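Local coordinates for protein lectin (Pleurotus ostreatus, PDB 6T1D) that binds galactose-containing sugars such as melibiose through calcium ions held in carbohydrate-binding modules, at residues R59-A64 with T168-W173; D80-F85 with Q120-N125; A116-N121 with E161-P166. All blocks are in the same frame, centred on the assembly; numbering follows the deposited sequence.

How the interactions relate
All three contacts lie in the N-terminal half and meet on one antiparallel sheet, in which strand 112-121 runs between strands 82-87 and 54-63. Interaction 1 closes the longest span (59 to 173), and both others fall within it. Interaction 2 ties two strands at the calcium end; interaction 3, its centre about 13 Å away, shares Gln120 and Asn121 with it and sets the loop 161-166 against strand 112-121. Interaction 1, about 12 Å from interaction 3 and 22 Å from interaction 2 between centres, holds the next part of that loop against strand 54-63 and touches interaction 3 through Arg59 and Thr168. The sugar site thus lies at one end of the sheet, the loop further along.

Interaction 1: R59-A64 with T168-W173; sequences RKNITA and TNDSNW
Arg59 NE donates to Asp170 OD2 over 2.8 Å, in a salt bridge whose N-H...O angle of 169° is nearly straight. The oxygen sits at the edge of the guanidinium, almost in its plane, yet the nitrogen reaches the carboxylate from above, and the two flat groups stand 86° apart. The arginine chain is extended at first and then bends at its third torsion (chi3 56°), which turns the head toward the loop. Its NH2 comes within 2.9 Å of Thr168 O, but the angle is too poor for a hydrogen bond. The firm partners of the other terminal nitrogen lie beside the contact: NH1 gives to the carbonyls of Phe163 and Leu165. Asn61 ND2, at 3.8 Å from Asp170 OD2, adds a looser polar neighbour.

The aliphatic part of the arginine is packed as well. Arg59 CD crosses to the far end of the indole and lies 3.5 Å from Trp173 CH2, while any cation-pi attraction from the more distant guanidinium is weak at most. Asp170 CB covers the rim of one indole face, so the aspartate both pairs with the arginine and packs on the tryptophan.

Asp170 and Trp173 are the two ends of a type I beta turn, closed by Trp173 N to Asp170 O (2.9 Å). Overlapping its start, Asn169 OD1 accepts from both N and OG of Ser171. The Asx turn and the overlapping type I turn shape the loop, and the buried salt bridge holds it to strand 54-63 of the beta-sandwich.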
loop_
_atom_site.group_PDB
_atom_site.type_symbol
_atom_site.label_atom_id
_atom_site.label_comp_id
_atom_site.label_asym_id
_atom_site.label_seq_id
_atom_site.Cartn_x
_atom_site.Cartn_y
_atom_site.Cartn_z
ATOM N N ARG A 59 -6.053 -36.017 -6.754
ATOM C CA ARG A 59 -6.323 -34.771 -7.456
ATOM C C ARG A 59 -7.823 -34.574 -7.621
ATOM O O ARG A 59 -8.578 -35.540 -7.731
ATOM C CB ARG A 59 -5.635 -34.728 -8.858
ATOM C CG ARG A 59 -4.122 -34.528 -8.806
ATOM C CD ARG A 59 -3.390 -34.779 -10.136
ATOM N NE ARG A 59 -3.867 -33.989 -11.273
ATOM C CZ ARG A 59 -3.220 -32.953 -11.815
ATOM N NH1 ARG A 59 -2.055 -32.541 -11.334
ATOM N NH2 ARG A 59 -3.741 -32.326 -12.859
ATOM N N LYS A 60 -8.229 -33.308 -7.737
ATOM C CA LYS A 60 -9.631 -32.941 -7.918
ATOM C C LYS A 60 -9.674 -31.617 -8.664
ATOM O O LYS A 60 -9.071 -30.630 -8.229
ATOM C CB LYS A 60 -10.344 -32.814 -6.571
ATOM C CG LYS A 60 -11.708 -32.130 -6.609
ATOM C CD LYS A 60 -12.740 -33.042 -7.267
ATOM C CE LYS A 60 -14.140 -32.446 -7.226
ATOM N NZ LYS A 60 -15.143 -33.392 -7.813
ATOM N N ASN A 61 -10.388 -31.600 -9.783
ATOM C CA ASN A 61 -10.549 -30.414 -10.604
ATOM C C ASN A 61 -11.922 -29.826 -10.352
ATOM O O ASN A 61 -12.886 -30.562 -10.130
ATOM C CB ASN A 61 -10.391 -30.758 -12.081
ATOM C CG ASN A 61 -8.970 -31.112 -12.441
ATOM O OD1 ASN A 61 -8.045 -30.331 -12.191
ATOM N ND2 ASN A 61 -8.773 -32.314 -12.987
ATOM N N ILE A 62 -12.013 -28.503 -10.396
ATOM C CA ILE A 62 -13.277 -27.819 -10.157
ATOM C C ILE A 62 -13.437 -26.700 -11.174
ATOM O O ILE A 62 -12.470 -26.011 -11.520
ATOM C CB ILE A 62 -13.373 -27.311 -8.700
ATOM C CG1 ILE A 62 -13.955 -28.422 -7.818
ATOM C CG2 ILE A 62 -14.202 -26.033 -8.596
ATOM C CD1 ILE A 62 -13.679 -28.242 -6.379
ATOM N N THR A 63 -14.660 -26.547 -11.676
ATOM C CA THR A 63 -14.990 -25.561 -12.693
ATOM C C THR A 63 -16.159 -24.717 -12.208
ATOM O O THR A 63 -17.146 -25.254 -11.693
ATOM C CB THR A 63 -15.345 -26.233 -14.012
ATOM O OG1 THR A 63 -14.251 -27.063 -14.429
ATOM C CG2 THR A 63 -15.606 -25.169 -15.070
ATOM N N ALA A 64 -16.040 -23.403 -12.355
ATOM C CA ALA A 64 -17.109 -22.523 -11.915
ATOM C C ALA A 64 -18.351 -22.733 -12.779
ATOM O O ALA A 64 -18.243 -22.905 -13.999
ATOM C CB ALA A 64 -16.672 -21.068 -11.985
ATOM N N THR A 168 0.007 -31.141 -15.149
ATOM C CA THR A 168 0.194 -32.585 -15.258
ATOM C C THR A 168 -1.094 -33.249 -15.741
ATOM O O THR A 168 -2.195 -32.896 -15.302
ATOM C CB THR A 168 0.614 -33.175 -13.912
ATOM O OG1 THR A 168 1.882 -32.635 -13.534
ATOM C CG2 THR A 168 0.727 -34.680 -13.991
ATOM N N ASN A 169 -0.957 -34.215 -16.651
ATOM C CA ASN A 169 -2.113 -34.835 -17.291
ATOM C C ASN A 169 -2.579 -36.022 -16.450
ATOM O O ASN A 169 -1.868 -37.029 -16.343
ATOM C CB ASN A 169 -1.744 -35.269 -18.707
ATOM C CG ASN A 169 -2.952 -35.629 -19.546
ATOM O OD1 ASN A 169 -4.006 -35.976 -19.025
ATOM N ND2 ASN A 169 -2.802 -35.544 -20.862
ATOM N N ASP A 170 -3.801 -35.930 -15.904
ATOM C CA ASP A 170 -4.362 -36.992 -15.076
ATOM C C ASP A 170 -5.608 -37.581 -15.716
ATOM O O ASP A 170 -6.365 -38.300 -15.055
ATOM C CB ASP A 170 -4.681 -36.509 -13.651
ATOM C CG ASP A 170 -5.875 -35.521 -13.576
ATOM O OD1 ASP A 170 -6.525 -35.252 -14.603
ATOM O OD2 ASP A 170 -6.177 -35.016 -12.464
ATOM N N SER A 171 -5.815 -37.303 -17.003
ATOM C CA SER A 171 -7.041 -37.710 -17.675
ATOM C C SER A 171 -7.231 -39.216 -17.645
ATOM O O SER A 171 -8.370 -39.697 -17.677
ATOM C CB SER A 171 -7.005 -37.235 -19.120
ATOM O OG SER A 171 -5.926 -37.862 -19.804
ATOM N N ASN A 172 -6.138 -39.972 -17.596
ATOM C CA ASN A 172 -6.204 -41.425 -17.566
ATOM C C ASN A 172 -6.017 -42.018 -16.174
ATOM O O ASN A 172 -6.032 -43.245 -16.040
ATOM C CB ASN A 172 -5.185 -42.014 -18.538
ATOM C CG ASN A 172 -5.506 -41.671 -19.970
ATOM O OD1 ASN A 172 -6.670 -41.417 -20.305
ATOM N ND2 ASN A 172 -4.489 -41.685 -20.837
ATOM N N TRP A 173 -5.827 -41.190 -15.142
ATOM C CA TRP A 173 -5.717 -41.717 -13.791
ATOM C C TRP A 173 -7.032 -42.393 -13.405
ATOM O O TRP A 173 -8.098 -42.008 -13.889
ATOM C CB TRP A 173 -5.423 -40.610 -12.783
ATOM C CG TRP A 173 -4.089 -39.969 -12.867
ATOM C CD1 TRP A 173 -3.266 -39.907 -13.951
ATOM C CD2 TRP A 173 -3.431 -39.248 -11.817
ATOM N NE1 TRP A 173 -2.128 -39.196 -13.636
ATOM C CE2 TRP A 173 -2.207 -38.784 -12.332
ATOM C CE3 TRP A 173 -3.758 -38.960 -10.486
ATOM C CZ2 TRP A 173 -1.307 -38.051 -11.568
ATOM C CZ3 TRP A 173 -2.866 -38.229 -9.727
ATOM C CH2 TRP A 173 -1.652 -37.783 -10.271
#

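Interaction 2: D80-F85 with Q120-N125; sequences DDAHTF and QNLVAN. With CA (calcium ion), chain S; GLA (alpha-D-galactopyranose), chain G.
Asp81 lays its side chain over the start of the loop that follows strand 112-121, with its CB 4.0 Å from Leu122 CG. Its CG stands beside the backbone N (chi1 -74°), which brings OD2 between metal and loop: OD2 binds the calcium ion at 2.4 Å and accepts a hydrogen bond from Leu122 N at 3.1 Å, the donor coming from above the carboxylate plane. That second grip probably fixes the carboxylate's rotation. A neighbouring backbone oxygen is also shared, for Gln120 O takes Asp81 N at 2.6 Å and Ala82 N at 3.1 Å. Two residues facing one make a classic beta bulge, just where the chain turns the corner between sheets.

The peptide joining Asp80 to Asp81 is cis, which lets the consecutive carboxylates converge on one metal, as in the DcisD motif of calcium-dependent yeast adhesins. Asp80 OD1 binds the ion at 2.4 Å, while its OD2 is held by Trp187 NE1. Across the strands, Asn121 OD1 supplies a third ligand at 2.3 Å, its amide nitrogen being tied to Ile52 O. Ser126 and Pro127 complete the protein's share. The galactose then coordinates the ion directly, through its O3 and, at longer range, its O4, although the placing of O3 against Asp81 is too tight to be relied on. Val123 CG2 borders the sugar on its O2 and O3 side.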
loop_
_atom_site.group_PDB
_atom_site.type_symbol
_atom_site.label_atom_id
_atom_site.label_comp_id
_atom_site.label_asym_id
_atom_site.label_seq_id
_atom_site.Cartn_x
_atom_site.Cartn_y
_atom_site.Cartn_z
ATOM N N ASP A 80 -5.414 -40.414 7.668
ATOM C CA ASP A 80 -4.778 -41.593 8.249
ATOM C C ASP A 80 -3.794 -42.050 7.188
ATOM O O ASP A 80 -4.176 -42.768 6.261
ATOM C CB ASP A 80 -5.813 -42.672 8.591
ATOM C CG ASP A 80 -5.191 -43.986 9.085
ATOM O OD1 ASP A 80 -3.949 -44.127 9.071
ATOM O OD2 ASP A 80 -5.960 -44.886 9.499
ATOM N N ASP A 81 -2.529 -41.670 7.343
ATOM C CA ASP A 81 -2.047 -41.020 8.564
ATOM C C ASP A 81 -1.688 -39.540 8.433
ATOM O O ASP A 81 -1.859 -38.771 9.380
ATOM C CB ASP A 81 -0.832 -41.781 9.092
ATOM C CG ASP A 81 -1.210 -43.095 9.733
ATOM O OD1 ASP A 81 -1.592 -43.059 10.926
ATOM O OD2 ASP A 81 -1.149 -44.148 9.047
ATOM N N ALA A 82 -1.171 -39.133 7.279
ATOM C CA ALA A 82 -0.723 -37.760 7.107
ATOM C C ALA A 82 -1.060 -37.297 5.702
ATOM O O ALA A 82 -1.431 -38.096 4.839
ATOM C CB ALA A 82 0.779 -37.630 7.379
ATOM N N HIS A 83 -0.927 -35.986 5.478
ATOM C CA HIS A 83 -1.314 -35.384 4.208
ATOM C C HIS A 83 -0.520 -34.110 3.964
ATOM O O HIS A 83 -0.029 -33.483 4.904
ATOM C CB HIS A 83 -2.806 -35.079 4.205
ATOM C CG HIS A 83 -3.200 -34.055 5.216
ATOM N ND1 HIS A 83 -3.660 -34.389 6.468
ATOM C CD2 HIS A 83 -3.210 -32.703 5.161
ATOM C CE1 HIS A 83 -3.938 -33.289 7.143
ATOM N NE2 HIS A 83 -3.682 -32.252 6.371
ATOM N N THR A 84 -0.385 -33.748 2.683
ATOM C CA THR A 84 0.120 -32.439 2.264
ATOM C C THR A 84 -0.807 -31.870 1.197
ATOM O O THR A 84 -1.026 -32.508 0.162
ATOM C CB THR A 84 1.550 -32.518 1.726
ATOM O OG1 THR A 84 2.419 -33.039 2.735
ATOM C CG2 THR A 84 2.026 -31.145 1.363
ATOM N N PHE A 85 -1.267 -30.640 1.402
ATOM C CA PHE A 85 -2.361 -30.058 0.634
ATOM C C PHE A 85 -1.835 -28.963 -0.283
ATOM O O PHE A 85 -1.135 -28.054 0.171
ATOM C CB PHE A 85 -3.432 -29.491 1.574
ATOM C CG PHE A 85 -4.810 -29.482 0.988
ATOM C CD1 PHE A 85 -5.130 -28.640 -0.063
ATOM C CD2 PHE A 85 -5.788 -30.330 1.480
ATOM C CE1 PHE A 85 -6.413 -28.643 -0.613
ATOM C CE2 PHE A 85 -7.066 -30.340 0.937
ATOM C CZ PHE A 85 -7.375 -29.493 -0.115
ATOM N N GLN A 120 -0.307 -40.181 3.221
ATOM C CA GLN A 120 0.719 -41.120 3.658
ATOM C C GLN A 120 0.123 -42.087 4.661
ATOM O O GLN A 120 -0.529 -41.661 5.622
ATOM C CB GLN A 120 1.894 -40.412 4.322
ATOM C CG GLN A 120 2.750 -39.565 3.431
ATOM C CD GLN A 120 3.803 -38.831 4.233
ATOM O OE1 GLN A 120 4.206 -39.289 5.302
ATOM N NE2 GLN A 120 4.237 -37.678 3.738
ATOM N N ASN A 121 0.350 -43.379 4.449
ATOM C CA ASN A 121 0.072 -44.388 5.461
ATOM C C ASN A 121 1.387 -44.736 6.148
ATOM O O ASN A 121 2.299 -45.267 5.508
ATOM C CB ASN A 121 -0.558 -45.632 4.839
ATOM C CG ASN A 121 -1.185 -46.526 5.865
ATOM O OD1 ASN A 121 -1.541 -46.075 6.959
ATOM N ND2 ASN A 121 -1.326 -47.808 5.532
ATOM N N LEU A 122 1.479 -44.456 7.445
ATOM C CA LEU A 122 2.738 -44.559 8.173
ATOM C C LEU A 122 2.815 -45.771 9.086
ATOM O O LEU A 122 3.839 -45.968 9.749
ATOM C CB LEU A 122 2.992 -43.287 8.987
ATOM C CG LEU A 122 3.030 -42.004 8.165
ATOM C CD1 LEU A 122 3.287 -40.812 9.061
ATOM C CD2 LEU A 122 4.094 -42.103 7.093
ATOM N N VAL A 123 1.764 -46.576 9.158
ATOM C CA VAL A 123 1.759 -47.773 9.980
ATOM C C VAL A 123 1.491 -48.952 9.068
ATOM O O VAL A 123 0.473 -48.983 8.366
ATOM C CB VAL A 123 0.705 -47.707 11.093
ATOM C CG1 VAL A 123 0.693 -49.025 11.852
ATOM C CG2 VAL A 123 0.971 -46.522 12.012
ATOM N N ALA A 124 2.384 -49.933 9.107
ATOM C CA ALA A 124 2.252 -51.069 8.215
ATOM C C ALA A 124 0.980 -51.831 8.535
ATOM O O ALA A 124 0.573 -51.930 9.697
ATOM C CB ALA A 124 3.465 -51.989 8.343
ATOM N N ASN A 125 0.323 -52.318 7.482
ATOM C CA ASN A 125 -0.825 -53.208 7.620
ATOM C C ASN A 125 -1.941 -52.540 8.426
ATOM O O ASN A 125 -2.584 -53.161 9.277
ATOM C CB ASN A 125 -0.379 -54.530 8.251
ATOM C CG ASN A 125 -1.361 -55.640 8.037
ATOM O OD1 ASN A 125 -1.489 -56.155 6.927
ATOM N ND2 ASN A 125 -2.050 -56.037 9.100
HETATM CA CA CA S . -2.528 -46.090 9.039
HETATM C C1 GLA G . -3.658 -46.417 14.526
HETATM C C2 GLA G . -2.656 -45.985 13.454
HETATM C C3 GLA G . -3.325 -45.442 12.260
HETATM C C4 GLA G . -4.341 -46.369 11.727
HETATM C C5 GLA G . -5.343 -46.808 12.808
HETATM C C6 GLA G . -6.249 -47.883 12.229
HETATM O O2 GLA G . -1.787 -44.972 14.007
HETATM O O3 GLA G . -2.297 -45.184 11.202
HETATM O O4 GLA G . -3.678 -47.537 11.200
HETATM O O5 GLA G . -4.675 -47.345 13.992
HETATM O O6 GLA G . -6.900 -48.572 13.277
#

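Interaction 3: A116-N121 with E161-P166; sequences AIAGQN and ENFQLP. With CA (calcium ion), chain S.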
loop_
_atom_site.group_PDB
_atom_site.type_symbol
_atom_site.label_atom_id
_atom_site.label_comp_id
_atom_site.label_asym_id
_atom_site.label_seq_id
_atom_site.Cartn_x
_atom_site.Cartn_y
_atom_site.Cartn_z
ATOM N N ALA A 116 -4.915 -30.890 -4.743
ATOM C CA ALA A 116 -4.051 -32.070 -4.743
ATOM C C ALA A 116 -3.557 -32.366 -3.334
ATOM O O ALA A 116 -3.097 -31.460 -2.632
ATOM C CB ALA A 116 -2.853 -31.898 -5.689
ATOM N N ILE A 117 -3.655 -33.632 -2.927
ATOM C CA ILE A 117 -3.271 -34.095 -1.597
ATOM C C ILE A 117 -2.344 -35.285 -1.770
ATOM O O ILE A 117 -2.663 -36.214 -2.520
ATOM C CB ILE A 117 -4.496 -34.509 -0.758
ATOM C CG1 ILE A 117 -5.528 -33.397 -0.692
ATOM C CG2 ILE A 117 -4.087 -34.926 0.645
ATOM C CD1 ILE A 117 -6.739 -33.799 0.101
ATOM N N ALA A 118 -1.217 -35.277 -1.068
ATOM C CA ALA A 118 -0.321 -36.432 -1.012
ATOM C C ALA A 118 -0.491 -37.065 0.360
ATOM O O ALA A 118 0.091 -36.600 1.343
ATOM C CB ALA A 118 1.130 -36.035 -1.261
ATOM N N GLY A 119 -1.290 -38.122 0.428
ATOM C CA GLY A 119 -1.538 -38.794 1.684
ATOM C C GLY A 119 -0.501 -39.867 1.943
ATOM O O GLY A 119 0.112 -40.394 1.020
ATOM N N GLN A 120 -0.307 -40.181 3.221
ATOM C CA GLN A 120 0.719 -41.120 3.658
ATOM C C GLN A 120 0.123 -42.087 4.661
ATOM O O GLN A 120 -0.529 -41.661 5.622
ATOM C CB GLN A 120 1.894 -40.412 4.322
ATOM C CG GLN A 120 2.750 -39.565 3.431
ATOM C CD GLN A 120 3.803 -38.831 4.233
ATOM O OE1 GLN A 120 4.206 -39.289 5.302
ATOM N NE2 GLN A 120 4.237 -37.678 3.738
ATOM N N ASN A 121 0.350 -43.379 4.449
ATOM C CA ASN A 121 0.072 -44.388 5.461
ATOM C C ASN A 121 1.387 -44.736 6.148
ATOM O O ASN A 121 2.299 -45.267 5.508
ATOM C CB ASN A 121 -0.558 -45.632 4.839
ATOM C CG ASN A 121 -1.185 -46.526 5.865
ATOM O OD1 ASN A 121 -1.541 -46.075 6.959
ATOM N ND2 ASN A 121 -1.326 -47.808 5.532
ATOM N N GLU A 161 6.651 -36.586 -10.052
ATOM C CA GLU A 161 7.077 -35.195 -9.998
ATOM C C GLU A 161 5.958 -34.289 -10.485
ATOM O O GLU A 161 5.298 -34.576 -11.487
ATOM C CB GLU A 161 8.315 -34.964 -10.865
ATOM C CG GLU A 161 9.509 -35.814 -10.523
ATOM C CD GLU A 161 10.676 -35.557 -11.455
ATOM O OE1 GLU A 161 10.529 -34.700 -12.358
ATOM O OE2 GLU A 161 11.729 -36.215 -11.291
ATOM N N ASN A 162 5.726 -33.203 -9.750
ATOM C CA ASN A 162 4.747 -32.197 -10.156
ATOM C C ASN A 162 3.347 -32.779 -10.300
ATOM O O ASN A 162 2.584 -32.361 -11.176
ATOM C CB ASN A 162 5.154 -31.515 -11.463
ATOM C CG ASN A 162 6.503 -30.848 -11.375
ATOM O OD1 ASN A 162 6.854 -30.261 -10.348
ATOM N ND2 ASN A 162 7.269 -30.925 -12.456
ATOM N N PHE A 163 3.004 -33.770 -9.474
ATOM C CA PHE A 163 1.643 -34.281 -9.497
ATOM C C PHE A 163 0.640 -33.217 -9.093
ATOM O O PHE A 163 -0.536 -33.331 -9.443
ATOM C CB PHE A 163 1.502 -35.492 -8.578
ATOM C CG PHE A 163 1.201 -35.142 -7.151
ATOM C CD1 PHE A 163 2.211 -34.761 -6.286
ATOM C CD2 PHE A 163 -0.095 -35.239 -6.665
ATOM C CE1 PHE A 163 1.933 -34.458 -4.970
ATOM C CE2 PHE A 163 -0.378 -34.937 -5.348
ATOM C CZ PHE A 163 0.636 -34.538 -4.499
ATOM N N GLN A 164 1.074 -32.190 -8.368
ATOM C CA GLN A 164 0.179 -31.163 -7.846
ATOM C C GLN A 164 0.006 -29.976 -8.780
ATOM O O GLN A 164 -0.747 -29.058 -8.445
ATOM C CB GLN A 164 0.674 -30.653 -6.484
ATOM C CG GLN A 164 1.820 -29.672 -6.578
ATOM C CD GLN A 164 3.155 -30.355 -6.794
ATOM O OE1 GLN A 164 3.217 -31.527 -7.160
ATOM N NE2 GLN A 164 4.229 -29.609 -6.603
ATOM N N LEU A 165 0.706 -29.945 -9.894
ATOM C CA LEU A 165 0.588 -28.853 -10.849
ATOM C C LEU A 165 -0.641 -29.060 -11.733
ATOM O O LEU A 165 -0.942 -30.188 -12.136
ATOM C CB LEU A 165 1.829 -28.783 -11.732
ATOM C CG LEU A 165 3.139 -28.443 -11.033
ATOM C CD1 LEU A 165 4.158 -27.993 -12.066
ATOM C CD2 LEU A 165 2.919 -27.397 -9.936
ATOM N N PRO A 166 -1.366 -27.997 -12.058
ATOM C CA PRO A 166 -2.486 -28.151 -12.999
ATOM C C PRO A 166 -2.071 -28.718 -14.345
ATOM O O PRO A 166 -2.891 -29.356 -15.016
ATOM C CB PRO A 166 -3.027 -26.717 -13.131
ATOM C CG PRO A 166 -2.596 -26.023 -11.873
ATOM C CD PRO A 166 -1.255 -26.629 -11.526
HETATM CA CA CA S . -2.528 -46.090 9.039
#
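Phe163 leans from a loop onto strand 112-121, on the outer face of one sheet of the beta-sandwich, and brings the far end of its ring to two alanines. The alternation of side chains along a beta strand explains the pattern: Ala116 and Ala118 point to the loop, and Ile117 between them points the other way, to Phe85 and His83 of strand 82-87.

Apolar contact carries the interaction. Phe163 CZ lies 3.6 Å from Ala118 CB, and Phe163 CE2 is 3.9 Å from Ala116 CB, so the ring end spans both methyl groups. The ring is placed there by its first torsion, with CG standing between the backbone N and the carbonyl carbon (chi1 86°). Beyond this pair the phenyl also meets Pro57 of strand 54-63, and it therefore bridges adjacent strands. The second contact is made close to the loop backbone, where Ala116 CB approaches Gln164 CA at 3.8 Å. The small side chain of Ala116 is consistent with so close an approach, its CA lying 5.3 Å from Gln164 CA.

Polar groups play little part across the interface. Phe163 CE2 does pass 3.9 Å from Ile117 O, a packing contact along a backbone that is hydrogen-bonded within the sheet: Ile117 pairs with Phe58 and Ala118 with Thr84. On the loop side, residues 162 to 165 form a type I beta turn, closed by a weak hydrogen bond from Leu165 N to Asn162 O (3.3 Å), with Phe163 and Gln164 at its two central positions. Gln164 bends at its second torsion (chi2 -80°); its end leads away from strand 112-121, and the side chain also touches Tyr86 of strand 82-87, while its CB sits 4.2 Å above the centre of the Phe163 ring.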